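PDB 3DLJ: beta-Ala-His dipeptidase, which hydrolyses Xaa-His dipeptides, above all carnosine and anserine, as a secreted homodimeric zinc metallopeptidase of the M20 family. Local coordinates for residues 451-456 against 461-466. Residues are numbered along the deposited sequence; the frame is centred on the assembly and turned at random.
With ZN (zinc ion), chain C.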
# COMPACT_ATOMS: atom_id res chain seq x y z
N VAL A 451 13.08 -0.27 2.62
CA VAL A 451 12.48 -1.34 3.43
C VAL A 451 12.02 -0.83 4.79
O VAL A 451 11.03 -1.32 5.35
CB VAL A 451 13.52 -2.52 3.57
CG1 VAL A 451 14.73 -2.12 4.43
CG2 VAL A 451 12.86 -3.79 4.08
N ASP A 452 12.71 0.19 5.32
CA ASP A 452 12.42 0.70 6.65
C ASP A 452 11.64 2.04 6.70
O ASP A 452 11.67 2.76 7.70
CB ASP A 452 13.71 0.79 7.46
CG ASP A 452 14.69 1.83 6.91
OD1 ASP A 452 14.55 2.28 5.76
OD2 ASP A 452 15.62 2.19 7.66
N ASP A 453 10.91 2.34 5.62
CA ASP A 453 10.18 3.61 5.50
C ASP A 453 9.04 3.74 6.49
O ASP A 453 8.66 4.84 6.83
CB ASP A 453 9.69 3.82 4.07
CG ASP A 453 10.78 4.41 3.14
OD1 ASP A 453 11.92 4.60 3.56
OD2 ASP A 453 10.49 4.71 1.98
N GLY A 454 8.49 2.61 6.96
CA GLY A 454 7.46 2.62 7.99
C GLY A 454 6.10 3.14 7.55
O GLY A 454 5.43 3.84 8.30
N GLU A 455 5.68 2.79 6.34
CA GLU A 455 4.33 3.15 5.89
C GLU A 455 3.23 2.57 6.82
O GLU A 455 3.35 1.43 7.31
CB GLU A 455 4.12 2.77 4.41
CG GLU A 455 3.86 1.28 4.07
CD GLU A 455 5.03 0.34 4.40
OE1 GLU A 455 6.13 0.80 4.79
OE2 GLU A 455 4.84 -0.89 4.25
N HIS A 456 2.17 3.37 7.04
CA HIS A 456 1.04 3.02 7.93
C HIS A 456 1.46 2.89 9.40
O HIS A 456 0.78 2.18 10.17
CB HIS A 456 0.39 1.69 7.51
CG HIS A 456 -0.23 1.71 6.15
ND1 HIS A 456 -1.28 0.87 5.81
CD2 HIS A 456 0.05 2.44 5.05
CE1 HIS A 456 -1.63 1.11 4.55
NE2 HIS A 456 -0.83 2.06 4.07
N LYS A 461 8.78 7.83 6.89
CA LYS A 461 9.71 8.72 6.19
C LYS A 461 9.86 8.23 4.75
O LYS A 461 9.47 7.09 4.43
CB LYS A 461 11.11 8.68 6.85
CG LYS A 461 11.64 7.25 6.94
CD LYS A 461 13.10 7.14 6.87
CE LYS A 461 13.58 5.69 6.91
NZ LYS A 461 13.83 5.16 5.54
N ILE A 462 10.42 9.08 3.90
CA ILE A 462 11.10 8.65 2.71
C ILE A 462 12.51 9.22 2.81
O ILE A 462 12.69 10.35 3.31
CB ILE A 462 10.37 9.07 1.40
CG1 ILE A 462 10.96 8.29 0.20
CG2 ILE A 462 10.39 10.62 1.19
CD1 ILE A 462 10.24 8.49 -1.10
N ASN A 463 13.52 8.44 2.40
CA ASN A 463 14.88 8.99 2.30
C ASN A 463 15.00 10.04 1.19
O ASN A 463 14.47 9.84 0.10
CB ASN A 463 15.93 7.88 2.07
CG ASN A 463 15.91 6.82 3.15
OD1 ASN A 463 15.44 7.06 4.26
ND2 ASN A 463 16.43 5.64 2.85
N ARG A 464 15.69 11.15 1.47
CA ARG A 464 15.95 12.16 0.44
C ARG A 464 16.59 11.53 -0.81
O ARG A 464 16.22 11.87 -1.94
CB ARG A 464 16.86 13.29 0.98
CG ARG A 464 17.24 14.31 -0.08
CD ARG A 464 18.35 15.28 0.38
NE ARG A 464 17.80 16.38 1.16
CZ ARG A 464 17.43 17.56 0.67
NH1 ARG A 464 16.94 18.47 1.50
NH2 ARG A 464 17.53 17.84 -0.63
N TRP A 465 17.52 10.61 -0.60
CA TRP A 465 18.21 9.95 -1.71
C TRP A 465 17.25 9.17 -2.60
O TRP A 465 17.31 9.28 -3.83
CB TRP A 465 19.30 9.05 -1.18
CG TRP A 465 20.17 8.41 -2.20
CD1 TRP A 465 21.27 8.96 -2.83
CD2 TRP A 465 20.08 7.05 -2.67
NE1 TRP A 465 21.84 8.03 -3.68
CE2 TRP A 465 21.13 6.86 -3.60
CE3 TRP A 465 19.20 5.99 -2.40
CZ2 TRP A 465 21.32 5.64 -4.27
CZ3 TRP A 465 19.39 4.78 -3.06
CH2 TRP A 465 20.45 4.61 -3.98
N ASN A 466 16.34 8.41 -1.97
CA ASN A 466 15.30 7.68 -2.69
C ASN A 466 14.34 8.57 -3.46
O ASN A 466 13.95 8.25 -4.58
CB ASN A 466 14.50 6.82 -1.74
CG ASN A 466 15.29 5.68 -1.19
OD1 ASN A 466 16.34 5.86 -0.58
ND2 ASN A 466 14.78 4.47 -1.37
ZN ZN C . -1.19 2.95 2.29
O HOH W 1 13.07 5.66 1.53
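The side chain of K461 crosses that of D453 at about a right angle and sets its ammonium group against two aspartates and an amide. NZ forms a salt bridge to D453 OD1 at 2.8 Å, meeting that oxygen nearly along its C-O axis. A second salt bridge, 3.0 Å from NZ to D452 OD1, comes from above the carboxylate plane, 56° out of it, and completes a three-residue network. A further bond runs 2.8 Å from NZ to N463 OD1. Lysine suits this place because its long chain, with CG tucked between N and C of its own backbone (chi1 55°) and bent again at chi2 and chi4, can offer three donors to three acceptors. With an alanine here, the neighbouring carboxylates of D452 and D453 would probably lose their shared counter-charge, and the amide of N463 would be freer to turn. Aspartate suits buried D453, whose short carboxylate serves both sides: OD1 also accepts from a water (2.6 Å) that takes the backbone N-H of N463, while OD2 is hydrogen-bonded to T142 OG1. The backbone adds a clamp, K461 N donating to D453 O at 3.0 Å. I462 brings CG1 near D453 OD2, its aliphatic chain fitting against A141, T142 and L136. Three residues beyond D453, H456 binds a zinc through NE2 at 2.0 Å, together with D143 and E178. The contact thus ties this zinc-bearing loop, which follows strand 444-445, to strand 461-463 at the edge of a small antiparallel sheet beside strand 135-137, just before helix 464-482 and against the start of helix 141-160.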